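Local coordinates for SusD superfamily protein (Bacteroides fragilis NCTC 9343, PDB 3NQP), which probably captures glycans at the outer membrane of a gut Bacteroides, as SusD-family proteins do, for import into the cell, at residues K194-S199 with A268-E273; T316-K321 with Y354-R359; A401-I406 with Y423-T428. All blocks are in the same frame, centred on the assembly; numbering follows the deposited sequence.

In the fold
The three contacts lie in different corners of the molecule, their centres 27 to 33 Å apart, and no two of them touch or share a structural element. Interaction 1 is partly buried and ties a loop leading into helix 200-216 to the end of strand 265-269, through backbone bonding, waters and an arginine laid over a valine. Interaction 2, a buried contact, sets a loop against a hairpin strand; here waters and weak polar links do much of the joining, with one apolar touch. Interaction 3 is buried as well, but joins helix 399-414 to the loop before helix 431-445 by apolar packing between the segments, as suits the mainly helical part of the fold.

Interaction 1: K194-S199 with A268-E273; sequences KKVYWS and AIRFLE. With EDO (1,2-ethanediol), chain G.
Val196 is wedged between the backbone of Ala268 and the folded side chain of Arg270, and this is the tight part of the contact. Ala268 N gives a hydrogen bond of 3.0 Å to Lys195 O, nearly straight at 166°. Beside it, Val196 CA turns its hydrogen to Ala268 O at 3.3 Å, a CA-H...O contact. The side chain of Arg270 leaves anti to its amide nitrogen, then bends at both chi2 (53°) and chi3 (51°), which lays the guanidinium over the valine. Val196 CG1 presses on one face of that group, 3.3 Å from Arg270 NH2.

Waters bridge the rest of the contact. One links the two backbones: it donates to Ala268 O, accepts from Arg270 N and lies very close to Val196 O. On the looser, solvent side another, at the guanidinium edge, accepts from Arg270 NH2 (2.7 Å) and donates to Lys194 O (2.8 Å), while the exposed Lys194 side chain runs away. A 1,2-ethanediol, probably from the crystallisation liquor, gives a weak bond to Tyr197 OH and is also hydrogen-bonded to Lys33 NZ.

Asp376, just before strand 377-381, takes a salt bridge from Arg270 NE. Ile269 pairs with Tyr377 in the two-stranded antiparallel sheet and packs on helix 21-37, whose Asp29 is hydrogen-bonded to Tyr197; the segment 194-199 then runs directly into helix 200-216, with Ser199 as its N-cap.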
loop_
_atom_site.group_PDB
_atom_site.type_symbol
_atom_site.label_atom_id
_atom_site.label_comp_id
_atom_site.label_asym_id
_atom_site.label_seq_id
_atom_site.Cartn_x
_atom_site.Cartn_y
_atom_site.Cartn_z
ATOM N N LYS A 194 -9.822 8.082 16.206
ATOM C CA LYS A 194 -8.596 8.801 15.881
ATOM C C LYS A 194 -7.824 8.024 14.792
ATOM O O LYS A 194 -7.691 6.805 14.851
ATOM C CB LYS A 194 -7.767 8.940 17.168
ATOM C CG LYS A 194 -6.496 9.749 17.002
ATOM C CD LYS A 194 -5.616 9.674 18.276
ATOM C CE LYS A 194 -4.451 10.695 18.160
ATOM N NZ LYS A 194 -3.533 10.621 19.347
ATOM N N LYS A 195 -7.380 8.744 13.779
ATOM C CA LYS A 195 -6.595 8.204 12.686
ATOM C C LYS A 195 -7.280 7.145 11.824
ATOM O O LYS A 195 -6.641 6.566 10.991
ATOM C CB LYS A 195 -5.226 7.774 13.209
ATOM C CG LYS A 195 -4.393 9.046 13.552
ATOM C CD LYS A 195 -3.164 8.780 14.361
ATOM C CE LYS A 195 -2.331 10.032 14.586
ATOM N NZ LYS A 195 -0.913 9.689 14.995
ATOM N N VAL A 196 -8.582 6.930 12.007
ATOM C CA VAL A 196 -9.330 6.036 11.116
ATOM C C VAL A 196 -10.440 6.701 10.298
ATOM O O VAL A 196 -11.202 6.025 9.606
ATOM C CB VAL A 196 -9.838 4.816 11.890
ATOM C CG1 VAL A 196 -8.562 4.007 12.433
ATOM C CG2 VAL A 196 -10.885 5.231 13.020
ATOM N N TYR A 197 -10.488 8.022 10.375
ATOM C CA TYR A 197 -11.232 8.882 9.449
ATOM C C TYR A 197 -10.215 9.721 8.700
ATOM O O TYR A 197 -9.184 10.084 9.242
ATOM C CB TYR A 197 -12.206 9.783 10.211
ATOM C CG TYR A 197 -13.386 9.007 10.720
ATOM C CD1 TYR A 197 -13.327 8.308 11.922
ATOM C CD2 TYR A 197 -14.556 8.913 9.957
ATOM C CE1 TYR A 197 -14.434 7.554 12.382
ATOM C CE2 TYR A 197 -15.643 8.186 10.383
ATOM C CZ TYR A 197 -15.580 7.492 11.603
ATOM O OH TYR A 197 -16.659 6.772 12.042
ATOM N N TRP A 198 -10.512 10.041 7.454
ATOM C CA TRP A 198 -9.586 10.802 6.634
ATOM C C TRP A 198 -9.395 12.185 7.231
ATOM O O TRP A 198 -10.301 12.708 7.886
ATOM C CB TRP A 198 -10.120 10.876 5.202
ATOM C CG TRP A 198 -9.101 11.348 4.182
ATOM C CD1 TRP A 198 -8.885 12.622 3.794
ATOM C CD2 TRP A 198 -8.155 10.549 3.483
ATOM N NE1 TRP A 198 -7.894 12.674 2.860
ATOM C CE2 TRP A 198 -7.434 11.409 2.639
ATOM C CE3 TRP A 198 -7.872 9.176 3.452
ATOM C CZ2 TRP A 198 -6.457 10.956 1.760
ATOM C CZ3 TRP A 198 -6.882 8.741 2.592
ATOM C CH2 TRP A 198 -6.179 9.621 1.780
ATOM N N SER A 199 -8.198 12.745 7.072
ATOM C CA SER A 199 -7.793 13.955 7.790
ATOM C C SER A 199 -6.981 14.824 6.857
ATOM O O SER A 199 -6.592 14.382 5.773
ATOM C CB SER A 199 -6.923 13.586 9.002
ATOM O OG SER A 199 -5.691 12.933 8.569
ATOM N N ALA A 268 -5.193 4.973 8.906
ATOM C CA ALA A 268 -5.353 3.526 8.824
ATOM C C ALA A 268 -6.843 3.177 8.656
ATOM O O ALA A 268 -7.701 3.936 9.114
ATOM C CB ALA A 268 -4.826 2.860 10.130
ATOM N N ILE A 269 -7.099 2.030 8.004
ATOM C CA ILE A 269 -8.401 1.412 7.897
ATOM C C ILE A 269 -8.657 0.575 9.167
ATOM O O ILE A 269 -7.887 -0.312 9.489
ATOM C CB ILE A 269 -8.466 0.479 6.675
ATOM C CG1 ILE A 269 -8.309 1.275 5.356
ATOM C CG2 ILE A 269 -9.738 -0.378 6.685
ATOM C CD1 ILE A 269 -9.392 2.322 5.091
ATOM N N ARG A 270 -9.746 0.862 9.852
ATOM C CA ARG A 270 -10.157 0.165 11.091
ATOM C C ARG A 270 -10.880 -1.148 10.822
ATOM O O ARG A 270 -11.938 -1.176 10.179
ATOM C CB ARG A 270 -11.049 1.109 11.930
ATOM C CG ARG A 270 -11.597 0.543 13.284
ATOM C CD ARG A 270 -10.474 -0.014 14.200
ATOM N NE ARG A 270 -9.341 0.889 14.432
ATOM C CZ ARG A 270 -9.325 1.886 15.301
ATOM N NH1 ARG A 270 -10.399 2.173 16.045
ATOM N NH2 ARG A 270 -8.246 2.639 15.390
ATOM N N PHE A 271 -10.284 -2.247 11.305
ATOM C CA PHE A 271 -10.943 -3.535 11.368
ATOM C C PHE A 271 -11.257 -3.724 12.855
ATOM O O PHE A 271 -10.487 -3.294 13.702
ATOM C CB PHE A 271 -10.050 -4.648 10.757
ATOM C CG PHE A 271 -10.038 -4.614 9.227
ATOM C CD1 PHE A 271 -11.138 -5.074 8.493
ATOM C CD2 PHE A 271 -8.990 -4.065 8.541
ATOM C CE1 PHE A 271 -11.165 -4.997 7.110
ATOM C CE2 PHE A 271 -9.005 -3.964 7.179
ATOM C CZ PHE A 271 -10.099 -4.439 6.441
ATOM N N LEU A 272 -12.423 -4.288 13.160
ATOM C CA LEU A 272 -12.945 -4.338 14.535
ATOM C C LEU A 272 -13.637 -5.673 14.749
ATOM O O LEU A 272 -14.507 -6.042 13.970
ATOM C CB LEU A 272 -13.936 -3.184 14.760
ATOM C CG LEU A 272 -14.632 -2.981 16.113
ATOM C CD1 LEU A 272 -13.602 -2.699 17.241
ATOM C CD2 LEU A 272 -15.687 -1.861 16.022
ATOM N N GLU A 273 -13.187 -6.430 15.745
ATOM C CA GLU A 273 -13.853 -7.681 16.115
ATOM C C GLU A 273 -15.359 -7.474 16.219
ATOM O O GLU A 273 -15.829 -6.470 16.734
ATOM C CB GLU A 273 -13.309 -8.229 17.422
ATOM C CG GLU A 273 -13.901 -9.561 17.841
ATOM C CD GLU A 273 -13.247 -10.119 19.095
ATOM O OE1 GLU A 273 -12.335 -9.494 19.656
ATOM O OE2 GLU A 273 -13.624 -11.212 19.494
HETATM C C1 EDO G . -14.648 2.852 11.722
HETATM O O1 EDO G . -15.313 1.657 11.265
HETATM C C2 EDO G . -14.497 3.830 10.564
HETATM O O2 EDO G . -15.811 4.233 10.153
HETATM O O HOH W 1 -8.647 4.925 16.731
HETATM O O HOH W 2 -10.655 3.700 8.848
#

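Interaction 2: T316-K321 with Y354-R359; sequences TYEYNK and YGTHVR. With EDO (1,2-ethanediol), chain E.
The Tyr319 ring meets Val358 edge-on: Val358 CG2 lies in the ring plane, 4.0 Å from Tyr319 CD2, and Phe54 meets the same ring with its plane inclined at about 30°. The other flat group, Tyr354, carries C2 of a 1,2-ethanediol over one face, 3.5 Å from its CD2, and forms a cation-pi pair with Arg295. Tyr354 and Gly355 both face Ser341, a classic beta bulge in the antiparallel pair formed by strands 338-344 and 351-358.

Between the rings the link is polar and largely wet. Glu318 runs out extended, CG anti to the backbone N (chi1 -171°), and carries OE2 to the strand. There it accepts a weak bond from Thr356 N (3.4 Å), with Gly355 CA alongside; Ser60 OG is a further partner of this carboxylate oxygen. Three waters cluster round Thr356 OG1. One also reaches Glu318 OE2 and Tyr319 O, the second accepts a hydrogen bond from Tyr319 N, and the third donates to Asn320 O, so the threonine hydroxyl takes part in three of the water bridges between loop and strand.

Where the loop enters helix 321-325, with Asn320 as N-cap, Lys321 bends at chi3 (79°) toward the bulge. Its NZ bonds to Leu353 O, makes a weak 3.4 Å bond to Tyr354 O, and gives a 3.0 Å bond to the ethanediol O2.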
loop_
_atom_site.group_PDB
_atom_site.type_symbol
_atom_site.label_atom_id
_atom_site.label_comp_id
_atom_site.label_asym_id
_atom_site.label_seq_id
_atom_site.Cartn_x
_atom_site.Cartn_y
_atom_site.Cartn_z
ATOM N N THR A 316 -2.306 -19.091 0.942
ATOM C CA THR A 316 -2.654 -18.801 -0.433
ATOM C C THR A 316 -1.983 -17.532 -0.968
ATOM O O THR A 316 -2.193 -17.165 -2.100
ATOM C CB THR A 316 -4.225 -18.719 -0.616
ATOM O OG1 THR A 316 -4.814 -17.867 0.366
ATOM C CG2 THR A 316 -4.863 -20.143 -0.487
ATOM N N TYR A 317 -1.155 -16.894 -0.155
ATOM C CA TYR A 317 -0.249 -15.832 -0.566
ATOM C C TYR A 317 1.048 -16.074 0.202
ATOM O O TYR A 317 1.006 -16.263 1.442
ATOM C CB TYR A 317 -0.780 -14.406 -0.185
ATOM C CG TYR A 317 -2.067 -14.062 -0.892
ATOM C CD1 TYR A 317 -3.291 -14.448 -0.359
ATOM C CD2 TYR A 317 -2.070 -13.424 -2.117
ATOM C CE1 TYR A 317 -4.478 -14.209 -1.009
ATOM C CE2 TYR A 317 -3.252 -13.167 -2.770
ATOM C CZ TYR A 317 -4.463 -13.546 -2.209
ATOM O OH TYR A 317 -5.645 -13.336 -2.867
ATOM N N GLU A 318 2.171 -16.113 -0.504
ATOM C CA GLU A 318 3.462 -16.382 0.124
ATOM C C GLU A 318 4.613 -15.675 -0.575
ATOM O O GLU A 318 4.828 -15.843 -1.770
ATOM C CB GLU A 318 3.813 -17.871 0.114
ATOM C CG GLU A 318 5.099 -18.249 0.997
ATOM C CD GLU A 318 5.366 -19.757 0.993
ATOM O OE1 GLU A 318 4.574 -20.491 0.372
ATOM O OE2 GLU A 318 6.329 -20.202 1.668
ATOM N N TYR A 319 5.424 -14.985 0.209
ATOM C CA TYR A 319 6.621 -14.368 -0.334
ATOM C C TYR A 319 7.684 -15.389 -0.626
ATOM O O TYR A 319 7.882 -16.352 0.129
ATOM C CB TYR A 319 7.173 -13.329 0.618
ATOM C CG TYR A 319 6.276 -12.128 0.733
ATOM C CD1 TYR A 319 6.347 -11.109 -0.193
ATOM C CD2 TYR A 319 5.354 -12.022 1.755
ATOM C CE1 TYR A 319 5.491 -9.997 -0.116
ATOM C CE2 TYR A 319 4.506 -10.874 1.868
ATOM C CZ TYR A 319 4.591 -9.893 0.897
ATOM O OH TYR A 319 3.780 -8.783 0.941
ATOM N N ASN A 320 8.411 -15.157 -1.716
ATOM C CA ASN A 320 9.599 -15.956 -2.030
ATOM C C ASN A 320 10.475 -15.854 -0.793
ATOM O O ASN A 320 10.571 -14.786 -0.184
ATOM C CB ASN A 320 10.299 -15.312 -3.212
ATOM C CG ASN A 320 11.457 -16.092 -3.714
ATOM O OD1 ASN A 320 12.487 -16.205 -3.036
ATOM N ND2 ASN A 320 11.322 -16.636 -4.934
ATOM N N LYS A 321 11.122 -16.942 -0.424
ATOM C CA LYS A 321 11.871 -16.974 0.832
ATOM C C LYS A 321 13.099 -16.033 0.867
ATOM O O LYS A 321 13.610 -15.698 1.941
ATOM C CB LYS A 321 12.307 -18.412 1.111
ATOM C CG LYS A 321 13.363 -18.963 0.160
ATOM C CD LYS A 321 13.797 -20.405 0.567
ATOM C CE LYS A 321 12.714 -21.438 0.085
ATOM N NZ LYS A 321 13.069 -22.846 0.409
ATOM N N TYR A 354 12.304 -23.604 4.567
ATOM C CA TYR A 354 11.304 -24.128 3.628
ATOM C C TYR A 354 10.245 -23.087 3.223
ATOM O O TYR A 354 10.127 -22.714 2.061
ATOM C CB TYR A 354 10.655 -25.368 4.252
ATOM C CG TYR A 354 9.797 -26.207 3.328
ATOM C CD1 TYR A 354 8.482 -25.873 3.065
ATOM C CD2 TYR A 354 10.318 -27.320 2.682
ATOM C CE1 TYR A 354 7.701 -26.647 2.212
ATOM C CE2 TYR A 354 9.549 -28.079 1.857
ATOM C CZ TYR A 354 8.238 -27.767 1.620
ATOM O OH TYR A 354 7.463 -28.568 0.758
ATOM N N GLY A 355 9.476 -22.602 4.195
ATOM C CA GLY A 355 8.474 -21.580 3.932
ATOM C C GLY A 355 8.578 -20.426 4.918
ATOM O O GLY A 355 9.344 -20.460 5.872
ATOM N N THR A 356 7.837 -19.376 4.623
ATOM C CA THR A 356 7.750 -18.242 5.482
ATOM C C THR A 356 6.282 -17.868 5.541
ATOM O O THR A 356 5.551 -18.113 4.593
ATOM C CB THR A 356 8.618 -17.061 4.951
ATOM O OG1 THR A 356 8.121 -16.660 3.673
ATOM C CG2 THR A 356 10.111 -17.459 4.858
ATOM N N HIS A 357 5.885 -17.220 6.645
ATOM C CA HIS A 357 4.502 -17.033 7.027
ATOM C C HIS A 357 4.371 -15.685 7.769
ATOM O O HIS A 357 5.180 -15.362 8.636
ATOM C CB HIS A 357 4.083 -18.222 7.924
ATOM C CG HIS A 357 4.531 -19.555 7.409
ATOM N ND1 HIS A 357 3.750 -20.329 6.580
ATOM C CD2 HIS A 357 5.679 -20.260 7.610
ATOM C CE1 HIS A 357 4.409 -21.439 6.268
ATOM N NE2 HIS A 357 5.570 -21.432 6.904
ATOM N N VAL A 358 3.413 -14.851 7.358
ATOM C CA VAL A 358 3.437 -13.461 7.764
ATOM C C VAL A 358 2.624 -13.262 9.025
ATOM O O VAL A 358 1.392 -13.496 9.041
ATOM C CB VAL A 358 2.923 -12.512 6.613
ATOM C CG1 VAL A 358 2.910 -11.055 7.097
ATOM C CG2 VAL A 358 3.839 -12.666 5.360
ATOM N N ARG A 359 3.315 -12.820 10.086
ATOM C CA ARG A 359 2.688 -12.523 11.357
ATOM C C ARG A 359 2.742 -11.023 11.716
ATOM O O ARG A 359 2.532 -10.648 12.874
ATOM C CB ARG A 359 3.361 -13.350 12.458
ATOM C CG ARG A 359 4.839 -13.098 12.588
ATOM C CD ARG A 359 5.362 -13.677 13.915
ATOM N NE ARG A 359 6.780 -13.971 13.804
ATOM C CZ ARG A 359 7.406 -14.859 14.574
ATOM N NH1 ARG A 359 6.704 -15.490 15.500
ATOM N NH2 ARG A 359 8.711 -15.116 14.407
HETATM C C1 EDO E . 12.493 -26.132 -0.572
HETATM O O1 EDO E . 13.347 -25.551 0.412
HETATM C C2 EDO E . 11.013 -25.786 -0.363
HETATM O O2 EDO E . 10.708 -24.417 -0.678
HETATM O O HOH W 3 8.519 -18.522 1.530
HETATM O O HOH W 4 9.240 -20.901 0.058
HETATM O O HOH W 5 5.400 -15.379 3.066
HETATM O O HOH W 6 9.937 -14.494 2.520
#

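Interaction 3: A401-I406 with Y423-T428; sequences AVAKYI and YAYPET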
loop_
_atom_site.group_PDB
_atom_site.type_symbol
_atom_site.label_atom_id
_atom_site.label_comp_id
_atom_site.label_asym_id
_atom_site.label_seq_id
_atom_site.Cartn_x
_atom_site.Cartn_y
_atom_site.Cartn_z
ATOM N N ALA A 401 20.788 14.020 2.564
ATOM C CA ALA A 401 19.400 13.814 3.037
ATOM C C ALA A 401 18.892 12.393 2.699
ATOM O O ALA A 401 18.168 11.788 3.498
ATOM C CB ALA A 401 18.396 14.907 2.479
ATOM N N VAL A 402 19.296 11.843 1.550
ATOM C CA VAL A 402 18.966 10.437 1.216
ATOM C C VAL A 402 19.401 9.525 2.356
ATOM O O VAL A 402 18.605 8.735 2.906
ATOM C CB VAL A 402 19.618 9.963 -0.078
ATOM C CG1 VAL A 402 19.407 8.430 -0.215
ATOM C CG2 VAL A 402 19.032 10.726 -1.298
ATOM N N ALA A 403 20.667 9.658 2.719
ATOM C CA ALA A 403 21.282 8.852 3.764
ATOM C C ALA A 403 20.624 9.081 5.111
ATOM O O ALA A 403 20.443 8.146 5.863
ATOM C CB ALA A 403 22.787 9.170 3.859
ATOM N N LYS A 404 20.318 10.334 5.427
ATOM C CA LYS A 404 19.668 10.679 6.687
ATOM C C LYS A 404 18.374 9.915 6.851
ATOM O O LYS A 404 18.106 9.347 7.897
ATOM C CB LYS A 404 19.406 12.189 6.781
ATOM C CG LYS A 404 18.647 12.698 8.027
ATOM C CD LYS A 404 18.394 14.209 7.953
ATOM C CE LYS A 404 17.292 14.562 6.919
ATOM N NZ LYS A 404 17.157 16.032 6.698
ATOM N N TYR A 405 17.524 9.979 5.849
ATOM C CA TYR A 405 16.196 9.367 5.980
ATOM C C TYR A 405 16.264 7.826 5.996
ATOM O O TYR A 405 15.538 7.182 6.744
ATOM C CB TYR A 405 15.318 9.842 4.844
ATOM C CG TYR A 405 14.820 11.250 5.048
ATOM C CD1 TYR A 405 14.046 11.569 6.150
ATOM C CD2 TYR A 405 15.084 12.253 4.135
ATOM C CE1 TYR A 405 13.532 12.871 6.328
ATOM C CE2 TYR A 405 14.575 13.554 4.318
ATOM C CZ TYR A 405 13.803 13.846 5.419
ATOM O OH TYR A 405 13.312 15.134 5.606
ATOM N N ILE A 406 17.121 7.236 5.162
ATOM C CA ILE A 406 17.345 5.782 5.218
ATOM C C ILE A 406 17.825 5.348 6.595
ATOM O O ILE A 406 17.346 4.364 7.140
ATOM C CB ILE A 406 18.356 5.294 4.163
ATOM C CG1 ILE A 406 17.764 5.418 2.755
ATOM C CG2 ILE A 406 18.775 3.818 4.434
ATOM C CD1 ILE A 406 18.841 5.227 1.615
ATOM N N TYR A 423 25.637 -1.443 9.759
ATOM C CA TYR A 423 24.269 -1.274 9.208
ATOM C C TYR A 423 23.931 0.092 8.634
ATOM O O TYR A 423 22.912 0.234 7.954
ATOM C CB TYR A 423 23.239 -1.679 10.289
ATOM C CG TYR A 423 23.460 -3.089 10.822
ATOM C CD1 TYR A 423 23.677 -4.145 9.956
ATOM C CD2 TYR A 423 23.452 -3.352 12.173
ATOM C CE1 TYR A 423 23.865 -5.400 10.409
ATOM C CE2 TYR A 423 23.649 -4.641 12.657
ATOM C CZ TYR A 423 23.871 -5.658 11.785
ATOM O OH TYR A 423 24.124 -6.951 12.243
ATOM N N ALA A 424 24.769 1.103 8.848
ATOM C CA ALA A 424 24.420 2.464 8.414
ATOM C C ALA A 424 24.665 2.588 6.915
ATOM O O ALA A 424 25.598 2.005 6.406
ATOM C CB ALA A 424 25.239 3.511 9.163
ATOM N N TYR A 425 23.818 3.337 6.222
ATOM C CA TYR A 425 24.022 3.634 4.804
ATOM C C TYR A 425 25.000 4.807 4.619
ATOM O O TYR A 425 24.740 5.912 5.105
ATOM C CB TYR A 425 22.669 3.970 4.163
ATOM C CG TYR A 425 22.754 4.232 2.663
ATOM C CD1 TYR A 425 22.953 3.182 1.749
ATOM C CD2 TYR A 425 22.634 5.523 2.171
ATOM C CE1 TYR A 425 23.044 3.439 0.373
ATOM C CE2 TYR A 425 22.730 5.789 0.816
ATOM C CZ TYR A 425 22.948 4.757 -0.077
ATOM O OH TYR A 425 23.027 5.048 -1.427
ATOM N N PRO A 426 26.121 4.590 3.912
ATOM C CA PRO A 426 27.044 5.717 3.762
ATOM C C PRO A 426 26.569 6.547 2.601
ATOM O O PRO A 426 26.041 5.990 1.629
ATOM C CB PRO A 426 28.395 5.041 3.447
ATOM C CG PRO A 426 28.030 3.717 2.762
ATOM C CD PRO A 426 26.619 3.359 3.239
ATOM N N GLU A 427 26.733 7.863 2.689
ATOM C CA GLU A 427 26.219 8.721 1.650
ATOM C C GLU A 427 26.997 8.505 0.357
ATOM O O GLU A 427 28.163 8.092 0.382
ATOM C CB GLU A 427 26.221 10.193 2.107
ATOM C CG GLU A 427 27.438 11.044 1.798
ATOM C CD GLU A 427 27.164 12.531 2.097
ATOM O OE1 GLU A 427 26.989 12.817 3.277
ATOM O OE2 GLU A 427 27.098 13.381 1.166
ATOM N N THR A 428 26.348 8.767 -0.774
ATOM C CA THR A 428 26.997 8.579 -2.066
ATOM C C THR A 428 26.366 9.467 -3.092
ATOM O O THR A 428 25.169 9.780 -3.012
ATOM C CB THR A 428 26.953 7.131 -2.573
ATOM O OG1 THR A 428 27.590 7.087 -3.865
ATOM C CG2 THR A 428 25.493 6.594 -2.671
#
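Two torsions bring Tyr425 and Ile406 together. Tyr425 sends its ring out anti to the backbone N (chi1 -177°), toward the helix, and Ile406 stretches its longer branch (chi2 168°) so that CD1 rides over the ring. That methyl makes a CH-pi contact: Ile406 CD1 is 4.1 Å from the centroid of the Tyr425 ring and 20° off its normal, shifted toward the CD2-CE2 rim. The shorter branch closes the root of the tyrosine, with Ile406 CG2 3.9 Å from Tyr425 CB.

One turn earlier, the small Ala403 lets the ring come close to the helix backbone. Its CA lies near the ring plane, 3.9 Å from Tyr425 CD2, while Ala403 CB rests 4.0 Å from Glu427 CB at the exposed margin. Val402 CG1 adds a looser touch, 4.4 Å from Tyr425 CE2. Tyr425 OH is hydrogen-bonded to Asn434 OD1 and Tyr425 N to Asn407 OD1.

This packing belongs to the helical, TPR-like part of the SusD fold. Helix 399-414 packs against helix 382-396 through Val402, on Ala393, and against helix 431-445 through Ile406, on Ala437; the loop 423-428 lies along it, with Tyr425 also reaching Ala437.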